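Pyruvate carboxylase protein (PDB 2QF7) is a large multidomain member of the biotin-dependent carboxylase family, combining an ATP-grasp biotin carboxylase part, a TIM-barrel part and a biotin-carrier domain. Local coordinates at residues A[576-579]-A[580-584]; A[368-371]-A[372-376]. All blocks are in the same frame, centred on the assembly; numbering follows the deposited sequence.

Contact 1. Residues A[576-579]-A[580-584]; sequences ARIA and GTYSH
Within the TIM barrel, helix 572-585 lies on the crossover between strands 552-555 and 591-596, and one buried side of it is formed by Ile578 with Thr581 and Tyr582. Ile578 places CG1 anti to its backbone N (chi1 -160°), which carries CD1 along the helix to 3.7 Å from Thr581 CB. The other branch meets the aromatic ring edge-on: Ile578 CG2 lies in the ring plane of Tyr582, 3.9 Å from CE1. The far end of that ring is fixed outside the segments, since the Tyr582 hydroxyl bonds with Asp555 OD2 and Trp825 NE1. From Ile578 on, direct i to i+4 bonds hold the helix, with Tyr582 N reaching Ile578 O at 3.2 Å and an N-H...O angle of 167°; Thr581 N reaches the same oxygen only weakly. Two residues earlier a water is inserted into the helix. Ala576 O and Gly580 N stand 4.6 Å apart, and this water spans them, donating to the carbonyl and accepting from Gly580 N at 2.9 Å. A second water joins Arg577 O to Thr581 OG1, 2.8 Å from the hydroxyl oxygen. At the other end, Gly580 O is gripped from opposite faces of its plane by two donors of one residue, the backbone N of His584 and, at 2.8 Å, His584 ND1, with the oxygen only 7° out of the imidazole plane.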
loop_
_atom_site.group_PDB
_atom_site.type_symbol
_atom_site.label_atom_id
_atom_site.label_comp_id
_atom_site.label_asym_id
_atom_site.label_seq_id
_atom_site.Cartn_x
_atom_site.Cartn_y
_atom_site.Cartn_z
ATOM N N ALA A 576 11.239 -21.735 -30.311
ATOM C CA ALA A 576 10.431 -22.820 -30.847
ATOM C C ALA A 576 9.366 -22.276 -31.794
ATOM O O ALA A 576 9.028 -22.944 -32.769
ATOM C CB ALA A 576 9.765 -23.623 -29.706
ATOM N N ARG A 577 8.854 -21.067 -31.536
ATOM C CA ARG A 577 7.739 -20.546 -32.312
ATOM C C ARG A 577 8.101 -20.182 -33.734
ATOM O O ARG A 577 7.241 -20.132 -34.582
ATOM C CB ARG A 577 7.069 -19.362 -31.629
ATOM C CG ARG A 577 5.949 -19.842 -30.655
ATOM C CD ARG A 577 5.602 -18.707 -29.723
ATOM N NE ARG A 577 4.987 -17.560 -30.388
ATOM C CZ ARG A 577 3.668 -17.446 -30.563
ATOM N NH1 ARG A 577 2.855 -18.429 -30.145
ATOM N NH2 ARG A 577 3.151 -16.358 -31.143
ATOM N N ILE A 578 9.372 -19.934 -33.993
ATOM C CA ILE A 578 9.795 -19.623 -35.351
ATOM C C ILE A 578 10.414 -20.835 -36.104
ATOM O O ILE A 578 10.699 -20.720 -37.280
ATOM C CB ILE A 578 10.813 -18.404 -35.332
ATOM C CG1 ILE A 578 10.944 -17.674 -36.712
ATOM C CG2 ILE A 578 12.176 -18.834 -34.719
ATOM C CD1 ILE A 578 9.650 -16.976 -37.146
ATOM N N ALA A 579 10.652 -21.983 -35.452
ATOM C CA ALA A 579 11.345 -23.077 -36.164
ATOM C C ALA A 579 10.596 -23.596 -37.425
ATOM O O ALA A 579 11.237 -23.893 -38.433
ATOM C CB ALA A 579 11.695 -24.259 -35.222
ATOM N N GLY A 580 9.262 -23.725 -37.322
ATOM C CA GLY A 580 8.371 -24.052 -38.456
ATOM C C GLY A 580 8.572 -23.133 -39.637
ATOM O O GLY A 580 8.539 -23.568 -40.794
ATOM N N THR A 581 8.759 -21.832 -39.348
ATOM C CA THR A 581 8.916 -20.820 -40.365
ATOM C C THR A 581 10.206 -21.044 -41.133
ATOM O O THR A 581 10.201 -21.034 -42.382
ATOM C CB THR A 581 8.789 -19.382 -39.789
ATOM O OG1 THR A 581 7.519 -19.267 -39.120
ATOM C CG2 THR A 581 8.797 -18.360 -40.941
ATOM N N TYR A 582 11.291 -21.275 -40.404
ATOM C CA TYR A 582 12.560 -21.644 -41.025
ATOM C C TYR A 582 12.414 -22.892 -41.890
ATOM O O TYR A 582 12.862 -22.920 -43.022
ATOM C CB TYR A 582 13.601 -21.956 -39.949
ATOM C CG TYR A 582 14.351 -20.760 -39.410
ATOM C CD1 TYR A 582 13.947 -20.131 -38.227
ATOM C CD2 TYR A 582 15.521 -20.324 -40.030
ATOM C CE1 TYR A 582 14.688 -19.042 -37.698
ATOM C CE2 TYR A 582 16.237 -19.252 -39.524
ATOM C CZ TYR A 582 15.825 -18.632 -38.369
ATOM O OH TYR A 582 16.597 -17.596 -37.918
ATOM N N SER A 583 11.756 -23.922 -41.348
ATOM C CA SER A 583 11.554 -25.203 -42.051
ATOM C C SER A 583 10.866 -24.982 -43.416
ATOM O O SER A 583 11.277 -25.560 -44.418
ATOM C CB SER A 583 10.720 -26.154 -41.167
ATOM O OG SER A 583 10.674 -27.462 -41.718
ATOM N N HIS A 584 9.811 -24.155 -43.446
ATOM C CA HIS A 584 9.028 -23.946 -44.661
ATOM C C HIS A 584 9.675 -22.936 -45.573
ATOM O O HIS A 584 9.554 -23.080 -46.786
ATOM C CB HIS A 584 7.618 -23.425 -44.353
ATOM C CG HIS A 584 6.692 -24.486 -43.823
ATOM N ND1 HIS A 584 6.783 -24.981 -42.536
ATOM C CD2 HIS A 584 5.716 -25.207 -44.434
ATOM C CE1 HIS A 584 5.855 -25.914 -42.360
ATOM N NE2 HIS A 584 5.185 -26.059 -43.488
HETATM O O HOH W 1 7.598 -23.784 -34.921
HETATM O O HOH W 2 7.068 -21.077 -37.081
#

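Contact 2. Residues A[368-371]-A[372-376]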
loop_
_atom_site.group_PDB
_atom_site.type_symbol
_atom_site.label_atom_id
_atom_site.label_comp_id
_atom_site.label_asym_id
_atom_site.label_seq_id
_atom_site.Cartn_x
_atom_site.Cartn_y
_atom_site.Cartn_z
ATOM N N GLU A 368 -15.280 -37.401 1.039
ATOM C CA GLU A 368 -14.386 -38.443 1.533
ATOM C C GLU A 368 -13.135 -38.580 0.680
ATOM O O GLU A 368 -13.207 -38.932 -0.500
ATOM C CB GLU A 368 -15.085 -39.794 1.653
ATOM C CG GLU A 368 -16.263 -39.798 2.596
ATOM C CD GLU A 368 -17.180 -40.987 2.337
ATOM O OE1 GLU A 368 -17.770 -41.084 1.229
ATOM O OE2 GLU A 368 -17.307 -41.825 3.259
ATOM N N ASP A 369 -11.983 -38.322 1.308
ATOM C CA ASP A 369 -10.722 -38.184 0.591
ATOM C C ASP A 369 -9.929 -39.492 0.485
ATOM O O ASP A 369 -9.370 -39.957 1.483
ATOM C CB ASP A 369 -9.884 -37.052 1.209
ATOM C CG ASP A 369 -8.792 -36.546 0.274
ATOM O OD1 ASP A 369 -8.484 -37.218 -0.734
ATOM O OD2 ASP A 369 -8.242 -35.462 0.552
ATOM N N PRO A 370 -9.867 -40.082 -0.733
ATOM C CA PRO A 370 -9.118 -41.341 -0.930
ATOM C C PRO A 370 -7.607 -41.193 -0.652
ATOM O O PRO A 370 -6.874 -42.188 -0.574
ATOM C CB PRO A 370 -9.359 -41.679 -2.411
ATOM C CG PRO A 370 -10.563 -40.823 -2.843
ATOM C CD PRO A 370 -10.481 -39.589 -1.987
ATOM N N GLU A 371 -7.166 -39.947 -0.523
ATOM C CA GLU A 371 -5.768 -39.615 -0.283
ATOM C C GLU A 371 -5.527 -39.498 1.229
ATOM O O GLU A 371 -4.375 -39.457 1.680
ATOM C CB GLU A 371 -5.462 -38.281 -0.969
ATOM C CG GLU A 371 -4.250 -38.273 -1.870
ATOM C CD GLU A 371 -4.362 -37.232 -2.987
ATOM O OE1 GLU A 371 -3.579 -37.320 -3.963
ATOM O OE2 GLU A 371 -5.229 -36.331 -2.896
ATOM N N HIS A 372 -6.621 -39.447 1.991
ATOM C CA HIS A 372 -6.600 -39.308 3.448
ATOM C C HIS A 372 -7.515 -40.292 4.154
ATOM O O HIS A 372 -8.267 -39.903 5.042
ATOM C CB HIS A 372 -7.005 -37.895 3.862
ATOM C CG HIS A 372 -5.872 -36.931 3.864
ATOM N ND1 HIS A 372 -4.968 -36.852 4.902
ATOM C CD2 HIS A 372 -5.475 -36.021 2.942
ATOM C CE1 HIS A 372 -4.070 -35.920 4.625
ATOM N NE2 HIS A 372 -4.350 -35.406 3.437
ATOM N N ASN A 373 -7.471 -41.554 3.740
ATOM C CA ASN A 373 -8.226 -42.633 4.390
ATOM C C ASN A 373 -9.729 -42.408 4.469
ATOM O O ASN A 373 -10.399 -42.899 5.378
ATOM C CB ASN A 373 -7.625 -42.942 5.775
ATOM C CG ASN A 373 -6.211 -43.475 5.676
ATOM O OD1 ASN A 373 -5.993 -44.542 5.100
ATOM N ND2 ASN A 373 -5.238 -42.727 6.207
ATOM N N PHE A 374 -10.248 -41.652 3.497
ATOM C CA PHE A 374 -11.687 -41.377 3.342
ATOM C C PHE A 374 -12.281 -40.548 4.463
ATOM O O PHE A 374 -13.490 -40.524 4.677
ATOM C CB PHE A 374 -12.489 -42.651 3.037
ATOM C CG PHE A 374 -12.196 -43.201 1.676
ATOM C CD1 PHE A 374 -13.009 -42.874 0.598
ATOM C CD2 PHE A 374 -11.062 -43.978 1.454
ATOM C CE1 PHE A 374 -12.719 -43.339 -0.670
ATOM C CE2 PHE A 374 -10.759 -44.456 0.170
ATOM C CZ PHE A 374 -11.593 -44.135 -0.883
ATOM N N ILE A 375 -11.406 -39.833 5.161
ATOM C CA ILE A 375 -11.843 -38.844 6.116
ATOM C C ILE A 375 -12.563 -37.756 5.290
ATOM O O ILE A 375 -12.014 -37.302 4.280
ATOM C CB ILE A 375 -10.626 -38.324 6.952
ATOM C CG1 ILE A 375 -10.118 -39.444 7.876
ATOM C CG2 ILE A 375 -11.037 -37.144 7.792
ATOM C CD1 ILE A 375 -8.607 -39.480 8.122
ATOM N N PRO A 376 -13.818 -37.402 5.656
ATOM C CA PRO A 376 -14.463 -36.345 4.896
ATOM C C PRO A 376 -13.750 -35.013 5.042
ATOM O O PRO A 376 -13.345 -34.640 6.149
ATOM C CB PRO A 376 -15.868 -36.267 5.499
ATOM C CG PRO A 376 -16.069 -37.542 6.204
ATOM C CD PRO A 376 -14.721 -37.935 6.696
#
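Asp369 and Phe374 meet where the hairpin of strands 359-369 and 375-380 reverses, through a type I turn (Asp369 to His372) overlapping a type I' turn (His372 to Ile375). Hydrogen bonds define the reversal. Asp369 O accepts from His372 N and from Phe374 N, each at 2.8 Å, and the two donors come from opposite faces of the carbonyl plane. Asp369 N in turn donates to Ile375 O at 3.1 Å. The carboxylate adds an Asx turn: with CG anti to the backbone N (chi1 -161°), OD1 takes the N-H of Glu371 at 3.0 Å, from above the carboxylate plane. Asp369 thus engages backbone groups through N, O and OD1, while Ile375 N to His372 O, at 3.1 Å, closes the second turn. Apolar packing is carried by Phe374. Its ring receives Pro370 CA over one face, 3.9 Å from the centroid and 19° off the normal, a CH-pi contact, while Pro370 CB lies 3.7 Å from CZ. Glu368 CB sits at the ring edge, and Phe448 of helix 446-453 meets the ring edge-to-face. The Asp369 carboxylate and the His372 imidazole are neighbours without a bond: OD2 lies near the ring plane, at its edge, 3.7 Å from CD2, the two planes being 60° apart. With OD2 4.8 Å from His372 NE2, the carboxylate would at most modestly favour a protonated imidazole.

Overall arrangement
The two contacts sit on opposite sides of the chain's centre, the centre of contact 1 about 26 Å and that of contact 2 about 23 Å from it. Their own centres are 48 Å apart and their nearest atoms about 32 Å, so neither touches the other. They also belong to different folds: 576-584 to a helix of the closed eight-stranded barrel, 368-376 to a surface hairpin in the biotin carboxylase C-terminal domain. Contact 2 touches neither of two bound ligands: the Glu371 side chain is about 11 Å from coenzyme A, and that of Glu368 about 14 Å from phosphothiophosphoric acid-adenylate ester. Contact 1 is buried, whereas contact 2 lies at the surface.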